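BT_4661 (Bacteroides thetaiotaomicron, PDB 4AK2) probably binds heparin and heparan sulphate at the bacterial cell surface, this chain being the C-terminal ligand-binding domain of a SusE-like protein of the heparin utilisation locus. Local coordinates at residues A[159-164]-A[259-264]; A[202-205]-A[209-212]. All coordinates share one frame; numbering follows the deposited sequence.

Contact 1 of 2, residues A[159-164]-A[259-264]. With NA (sodium ion), chain C; SGN (2-deoxy-6-O-sulfo-2-(sulfoamino)-alpha-D-glucopyranose), chain B; IDS (2-O-sulfo-alpha-L-idopyranuronic acid), chain D; IDS (2-O-sulfo-alpha-L-idopyranuronic acid), chain E.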
loop_
_atom_site.group_PDB
_atom_site.type_symbol
_atom_site.label_atom_id
_atom_site.label_comp_id
_atom_site.label_asym_id
_atom_site.label_seq_id
_atom_site.Cartn_x
_atom_site.Cartn_y
_atom_site.Cartn_z
ATOM N N ASP A 159 15.817 -2.972 -2.927
ATOM C CA ASP A 159 15.395 -4.180 -2.203
ATOM C C ASP A 159 14.683 -3.856 -0.916
ATOM O O ASP A 159 15.101 -2.921 -0.216
ATOM C CB ASP A 159 16.637 -5.024 -1.894
ATOM C CG ASP A 159 16.371 -6.497 -1.718
ATOM O OD1 ASP A 159 15.461 -7.032 -2.373
ATOM O OD2 ASP A 159 17.104 -7.163 -0.929
ATOM N N TYR A 160 13.628 -4.599 -0.593
ATOM C CA TYR A 160 13.041 -4.477 0.749
ATOM C C TYR A 160 14.107 -4.730 1.798
ATOM O O TYR A 160 15.045 -5.505 1.623
ATOM C CB TYR A 160 11.891 -5.454 0.905
ATOM C CG TYR A 160 10.572 -5.005 0.282
ATOM C CD1 TYR A 160 9.676 -4.238 1.009
ATOM C CD2 TYR A 160 10.209 -5.375 -1.036
ATOM C CE1 TYR A 160 8.451 -3.822 0.491
ATOM C CE2 TYR A 160 9.014 -4.968 -1.543
ATOM C CZ TYR A 160 8.129 -4.225 -0.821
ATOM O OH TYR A 160 6.905 -3.868 -1.362
ATOM N N ARG A 161 13.881 -4.084 2.949
ATOM C CA ARG A 161 14.894 -4.074 4.055
ATOM C C ARG A 161 14.355 -4.297 5.460
ATOM O O ARG A 161 14.951 -5.095 6.218
ATOM C CB ARG A 161 15.739 -2.795 4.017
ATOM C CG ARG A 161 16.834 -2.669 5.102
ATOM C CD ARG A 161 17.816 -3.840 5.045
ATOM N NE ARG A 161 18.868 -3.707 6.057
ATOM C CZ ARG A 161 18.735 -4.089 7.324
ATOM N NH1 ARG A 161 17.585 -4.625 7.760
ATOM N NH2 ARG A 161 19.731 -3.888 8.174
ATOM N N ARG A 162 13.345 -3.532 5.864
ATOM C CA ARG A 162 12.980 -3.438 7.297
ATOM C C ARG A 162 11.612 -2.782 7.367
ATOM O O ARG A 162 11.076 -2.332 6.341
ATOM C CB ARG A 162 14.005 -2.596 8.094
ATOM C CG ARG A 162 14.197 -1.186 7.608
ATOM C CD ARG A 162 14.962 -0.278 8.571
ATOM N NE ARG A 162 16.367 -0.672 8.771
ATOM C CZ ARG A 162 17.395 -0.338 7.999
ATOM N NH1 ARG A 162 17.193 0.295 6.828
ATOM N NH2 ARG A 162 18.633 -0.694 8.352
ATOM N N ASP A 163 11.051 -2.684 8.566
ATOM C CA ASP A 163 9.876 -1.889 8.875
ATOM C C ASP A 163 8.688 -2.356 8.008
ATOM O O ASP A 163 8.102 -1.560 7.247
ATOM C CB ASP A 163 10.161 -0.382 8.739
ATOM C CG ASP A 163 11.204 0.129 9.730
ATOM O OD1 ASP A 163 11.422 -0.522 10.753
ATOM O OD2 ASP A 163 11.770 1.167 9.414
ATOM N N PHE A 164 8.328 -3.616 8.176
ATOM C CA PHE A 164 7.202 -4.209 7.480
ATOM C C PHE A 164 5.974 -4.103 8.366
ATOM O O PHE A 164 6.035 -4.355 9.579
ATOM C CB PHE A 164 7.479 -5.672 7.156
ATOM C CG PHE A 164 8.696 -5.895 6.311
ATOM C CD1 PHE A 164 8.602 -5.887 4.931
ATOM C CD2 PHE A 164 9.949 -6.123 6.897
ATOM C CE1 PHE A 164 9.715 -6.098 4.152
ATOM C CE2 PHE A 164 11.076 -6.334 6.125
ATOM C CZ PHE A 164 10.971 -6.310 4.745
ATOM N N ASP A 259 24.266 -4.669 -3.621
ATOM C CA ASP A 259 23.182 -4.988 -2.687
ATOM C C ASP A 259 23.012 -3.802 -1.725
ATOM O O ASP A 259 23.967 -3.405 -1.058
ATOM C CB ASP A 259 23.564 -6.268 -1.933
ATOM C CG ASP A 259 22.549 -6.703 -0.909
ATOM O OD1 ASP A 259 21.659 -5.916 -0.517
ATOM O OD2 ASP A 259 22.686 -7.852 -0.450
ATOM N N PRO A 260 21.798 -3.238 -1.635
ATOM C CA PRO A 260 21.591 -2.017 -0.839
ATOM C C PRO A 260 21.246 -2.251 0.631
ATOM O O PRO A 260 20.735 -1.342 1.310
ATOM C CB PRO A 260 20.408 -1.360 -1.576
ATOM C CG PRO A 260 19.571 -2.543 -2.004
ATOM C CD PRO A 260 20.609 -3.583 -2.432
ATOM N N GLN A 261 21.567 -3.446 1.136
ATOM C CA GLN A 261 21.264 -3.823 2.506
ATOM C C GLN A 261 21.620 -2.752 3.522
ATOM O O GLN A 261 20.831 -2.487 4.442
ATOM C CB GLN A 261 21.985 -5.128 2.867
ATOM C CG GLN A 261 21.526 -5.770 4.164
ATOM C CD GLN A 261 22.261 -7.073 4.462
ATOM O OE1 GLN A 261 23.429 -7.276 4.060
ATOM N NE2 GLN A 261 21.565 -7.986 5.147
ATOM N N ALA A 262 22.812 -2.175 3.362
ATOM C CA ALA A 262 23.414 -1.276 4.366
ATOM C C ALA A 262 23.270 0.202 3.939
ATOM O O ALA A 262 23.952 1.081 4.440
ATOM C CB ALA A 262 24.874 -1.663 4.684
ATOM N N ALA A 263 22.357 0.484 3.013
ATOM C CA ALA A 263 22.134 1.850 2.602
ATOM C C ALA A 263 21.925 2.762 3.810
ATOM O O ALA A 263 21.225 2.406 4.771
ATOM C CB ALA A 263 20.915 1.919 1.695
ATOM N N THR A 264 22.514 3.947 3.755
ATOM C CA THR A 264 22.355 4.885 4.840
ATOM C C THR A 264 20.993 5.575 4.783
ATOM O O THR A 264 20.199 5.357 3.819
ATOM C CB THR A 264 23.556 5.876 4.869
ATOM O OG1 THR A 264 23.608 6.566 3.607
ATOM C CG2 THR A 264 24.876 5.109 5.090
HETATM NA NA NA C . 7.946 1.078 6.154
HETATM C C1 SGN B . 18.234 -8.854 10.760
HETATM C C2 SGN B . 18.079 -7.463 10.138
HETATM C C3 SGN B . 18.417 -6.411 11.201
HETATM C C4 SGN B . 17.602 -6.636 12.462
HETATM C C5 SGN B . 17.788 -8.055 13.008
HETATM C C6 SGN B . 16.789 -8.316 14.141
HETATM N N2 SGN B . 18.922 -7.362 8.953
HETATM O O1 SGN B . 19.605 -9.140 11.016
HETATM O O3 SGN B . 18.106 -5.135 10.640
HETATM O O4 SGN B . 18.119 -5.797 13.509
HETATM O O5 SGN B . 17.451 -8.952 11.949
HETATM O O6 SGN B . 16.990 -9.611 14.676
HETATM S S1 SGN B . 18.506 -7.947 7.529
HETATM O O1S SGN B . 19.272 -7.239 6.528
HETATM O O2S SGN B . 18.693 -9.371 7.431
HETATM O O3S SGN B . 16.981 -7.638 7.372
HETATM S S2 SGN B . 15.999 -10.171 15.713
HETATM O O4S SGN B . 16.117 -9.401 16.950
HETATM O O5S SGN B . 16.477 -11.720 15.971
HETATM O O6S SGN B . 14.664 -10.189 15.097
HETATM C C1 IDS D . 17.205 -4.805 14.008
HETATM C C2 IDS D . 17.760 -4.280 15.343
HETATM C C3 IDS D . 18.969 -3.347 15.176
HETATM C C4 IDS D . 18.779 -2.303 14.071
HETATM C C5 IDS D . 18.306 -3.014 12.794
HETATM C C6 IDS D . 18.051 -2.117 11.611
HETATM O O2 IDS D . 16.717 -3.566 16.022
HETATM O O3 IDS D . 20.154 -4.100 14.912
HETATM O O4 IDS D . 17.798 -1.332 14.456
HETATM O O5 IDS D . 17.087 -3.726 13.083
HETATM O O6A IDS D . 19.000 -1.488 11.094
HETATM O O6B IDS D . 16.860 -2.035 11.216
HETATM S S IDS D . 15.697 -4.290 16.973
HETATM O O1S IDS D . 14.655 -3.339 17.373
HETATM O O2S IDS D . 15.149 -5.432 16.212
HETATM O O3S IDS D . 16.546 -4.731 18.084
HETATM C C1 IDS E . 15.538 3.521 12.612
HETATM C C2 IDS E . 14.829 3.585 11.284
HETATM C C3 IDS E . 13.306 3.300 11.352
HETATM C C4 IDS E . 12.647 4.045 12.505
HETATM C C5 IDS E . 13.443 3.724 13.776
HETATM C C6 IDS E . 12.788 4.270 15.006
HETATM O O2 IDS E . 15.142 4.849 10.682
HETATM O O3 IDS E . 13.114 1.889 11.524
HETATM O O4 IDS E . 12.687 5.442 12.191
HETATM O O5 IDS E . 14.787 4.191 13.614
HETATM O O6A IDS E . 11.622 3.883 15.243
HETATM O O6B IDS E . 13.403 5.070 15.735
HETATM S S IDS E . 15.044 5.073 9.169
HETATM O O1S IDS E . 15.967 6.189 8.925
HETATM O O2S IDS E . 15.451 3.819 8.528
HETATM O O3S IDS E . 13.619 5.416 8.879
HETATM O O HOH W 1 22.110 -2.777 7.491
HETATM O O HOH W 2 19.791 0.020 5.475
HETATM O O HOH W 3 6.467 3.037 6.911
#
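R161, near the corner of the chain, has CG anti to the backbone N (chi1 -179°) and then bends at chi2, which brings its NE to the carbonyl O of Q261. NE of R161 donates to the backbone O of Q261 at 2.8 Å. The acceptor lies practically in the guanidinium plane. The contact forms part of the glycan pocket, where the corner between strands 157-161 and 163-168 faces the loop between strands 241-254 and 268-276. Within this loop P260 to A263 form a type I beta turn, and D259 OD1 accepts from the backbone N of Q261 in an Asx turn.

With NE taken by the protein, the outer nitrogens of R161 serve the sugar. NH1 and NH2 both donate to O3 of the glucosamine SGN. Its N-sulfo oxygen O1S sits 3.2 Å above the centre of the R161 guanidinium plane. The same O1S accepts from NE2 of Q261 at 2.8 Å, at the end of a side chain extended beyond CG. The sulfo group is thus met by a guanidinium face and an amide N-H.

R162 turns to the iduronate of chain D. NE of R162 bonds to O6B of this iduronate at 2.8 Å, and NH2 to its O6A at 2.9 Å, so two donors hold the carboxylate. NH2 of R162 also lies over the face of the R161 guanidinium away from O1S. One water accepts from R162 NH1 and donates to the backbone O atoms of Q261 and A263. Away from the loop, the backbone O of D163 binds a sodium ion, as does S270. The carboxylate of D163 takes a hydrogen bond from the chain E iduronate, whose O3 is 2.6 Å from D163 OD2.

Contact 2 of 2, residues A[202-205]-A[209-212]. With SGN (2-deoxy-6-O-sulfo-2-(sulfoamino)-alpha-D-glucopyranose), chain B.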
loop_
_atom_site.group_PDB
_atom_site.type_symbol
_atom_site.label_atom_id
_atom_site.label_comp_id
_atom_site.label_asym_id
_atom_site.label_seq_id
_atom_site.Cartn_x
_atom_site.Cartn_y
_atom_site.Cartn_z
ATOM N N SER A 202 13.832 -10.191 9.634
ATOM C CA SER A 202 14.802 -9.854 8.573
ATOM C C SER A 202 14.115 -9.516 7.237
ATOM O O SER A 202 12.899 -9.771 7.031
ATOM C CB SER A 202 15.803 -10.993 8.361
ATOM O OG SER A 202 15.178 -12.068 7.660
ATOM N N ARG A 203 14.894 -9.004 6.290
ATOM C CA ARG A 203 14.356 -8.713 4.964
ATOM C C ARG A 203 14.153 -9.985 4.150
ATOM O O ARG A 203 13.533 -9.928 3.083
ATOM C CB ARG A 203 15.318 -7.802 4.213
ATOM C CG ARG A 203 16.630 -8.468 3.820
ATOM C CD ARG A 203 17.513 -7.601 2.953
ATOM N NE ARG A 203 18.763 -8.293 2.648
ATOM C CZ ARG A 203 19.655 -7.877 1.762
ATOM N NH1 ARG A 203 19.440 -6.778 1.030
ATOM N NH2 ARG A 203 20.758 -8.588 1.571
ATOM N N LYS A 204 14.624 -11.139 4.632
ATOM C CA LYS A 204 14.798 -12.298 3.731
ATOM C C LYS A 204 13.552 -12.713 2.927
ATOM O O LYS A 204 13.681 -12.944 1.698
ATOM C CB LYS A 204 15.421 -13.471 4.462
ATOM C CG LYS A 204 16.854 -13.194 4.910
ATOM C CD LYS A 204 17.381 -14.262 5.849
ATOM C CE LYS A 204 18.779 -13.911 6.359
ATOM N NZ LYS A 204 19.102 -14.887 7.415
ATOM N N PRO A 205 12.358 -12.781 3.563
ATOM C CA PRO A 205 11.197 -13.255 2.777
ATOM C C PRO A 205 10.774 -12.334 1.637
ATOM O O PRO A 205 10.007 -12.762 0.767
ATOM C CB PRO A 205 10.076 -13.345 3.835
ATOM C CG PRO A 205 10.821 -13.544 5.161
ATOM C CD PRO A 205 12.000 -12.600 4.999
ATOM N N PHE A 209 17.995 -10.049 -3.044
ATOM C CA PHE A 209 19.388 -10.415 -2.775
ATOM C C PHE A 209 19.543 -11.660 -1.898
ATOM O O PHE A 209 20.553 -12.368 -2.026
ATOM C CB PHE A 209 20.153 -9.201 -2.238
ATOM C CG PHE A 209 20.363 -8.175 -3.307
ATOM C CD1 PHE A 209 21.385 -8.332 -4.231
ATOM C CD2 PHE A 209 19.477 -7.095 -3.446
ATOM C CE1 PHE A 209 21.507 -7.423 -5.277
ATOM C CE2 PHE A 209 19.604 -6.190 -4.487
ATOM C CZ PHE A 209 20.637 -6.343 -5.386
ATOM N N GLU A 210 18.508 -11.982 -1.126
ATOM C CA GLU A 210 18.520 -13.180 -0.270
ATOM C C GLU A 210 17.884 -14.401 -0.925
ATOM O O GLU A 210 17.825 -15.462 -0.306
ATOM C CB GLU A 210 17.846 -12.885 1.081
ATOM C CG GLU A 210 18.464 -11.712 1.792
ATOM C CD GLU A 210 19.769 -12.057 2.473
ATOM O OE1 GLU A 210 20.057 -13.235 2.710
ATOM O OE2 GLU A 210 20.530 -11.127 2.732
ATOM N N ASN A 211 17.411 -14.254 -2.182
ATOM C CA ASN A 211 16.685 -15.310 -2.886
ATOM C C ASN A 211 17.121 -15.446 -4.339
ATOM O O ASN A 211 16.338 -15.939 -5.139
ATOM C CB ASN A 211 15.180 -15.080 -2.801
ATOM C CG ASN A 211 14.644 -15.292 -1.397
ATOM O OD1 ASN A 211 14.508 -16.430 -0.949
ATOM N ND2 ASN A 211 14.332 -14.196 -0.705
ATOM N N THR A 212 18.353 -15.045 -4.672
ATOM C CA THR A 212 18.742 -14.925 -6.059
ATOM C C THR A 212 18.621 -16.247 -6.797
ATOM O O THR A 212 18.357 -16.229 -7.987
ATOM C CB THR A 212 20.165 -14.414 -6.217
ATOM O OG1 THR A 212 21.065 -15.301 -5.548
ATOM C CG2 THR A 212 20.343 -13.014 -5.637
HETATM C C1 SGN B . 18.234 -8.854 10.760
HETATM C C2 SGN B . 18.079 -7.463 10.138
HETATM C C3 SGN B . 18.417 -6.411 11.201
HETATM C C4 SGN B . 17.602 -6.636 12.462
HETATM C C5 SGN B . 17.788 -8.055 13.008
HETATM C C6 SGN B . 16.789 -8.316 14.141
HETATM N N2 SGN B . 18.922 -7.362 8.953
HETATM O O1 SGN B . 19.605 -9.140 11.016
HETATM O O3 SGN B . 18.106 -5.135 10.640
HETATM O O4 SGN B . 18.119 -5.797 13.509
HETATM O O5 SGN B . 17.451 -8.952 11.949
HETATM O O6 SGN B . 16.990 -9.611 14.676
HETATM S S1 SGN B . 18.506 -7.947 7.529
HETATM O O1S SGN B . 19.272 -7.239 6.528
HETATM O O2S SGN B . 18.693 -9.371 7.431
HETATM O O3S SGN B . 16.981 -7.638 7.372
HETATM S S2 SGN B . 15.999 -10.171 15.713
HETATM O O4S SGN B . 16.117 -9.401 16.950
HETATM O O5S SGN B . 16.477 -11.720 15.971
HETATM O O6S SGN B . 14.664 -10.189 15.097
#
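The carboxylate oxygen OE2 of E210 receives two N-H groups of R203. R203 NH2 lies 2.8 Å from E210 OE2 in a salt bridge, and NE adds a weak bond. The contact lies in the loop between helix 187-195 and strand 220-222, where an ST turn runs from S202 to K204: S202 OG accepts from the backbone N of K204. The guanidinium meets OE2 with its edge, and its plane stands 61° from that of the carboxylate. NH2 approaches OE2 on its anti side. The bend of E210 at chi2 (-78°) carries the carboxylate across the arginine chain, which is extended from CG to NE. NH1 of R203 has its own acids, D159 and D259. Were R203 replaced by an alanine, E210, D159 and D259 would probably lose the positive charge they share.

The backbone N of R203 donates to the N-sulfo oxygen O3S of the glucosamine at 2.7 Å. R203 thus bonds the sugar through its backbone and E210 through its side chain.

The K204 chain crosses that of E210 at a slant, with K204 CG 3.8 Å from E210 CG. OD1 of N211 accepts from Y195 OH, while ND2 also donates to S207 O. With the acceptor in its amide plane, N211 ND2 reaches the backbone O of K204 at 2.8 Å, nearly along the C=O axis.

How the contacts relate
From the N terminus, the chain first reaches strands 157-161 and 163-168, which supply residues 159-164. It then passes helix 187-195 and enters the loop that holds contact 2. There 202-205 and 209-212 close a small loop over three residues. After three short strands, strand 241-254 leads to the loop holding 259-264, which closes contact 1 over 94 residues. Contact 2 is therefore nested inside contact 1. Their centres are 10 Å apart. R203 NH1 joins them through salt bridges to D259 OD1 (2.8 Å) and D159 OD2 (3.1 Å). Both contacts touch the same glucosamine, so strand corner and two loops meet around one sugar.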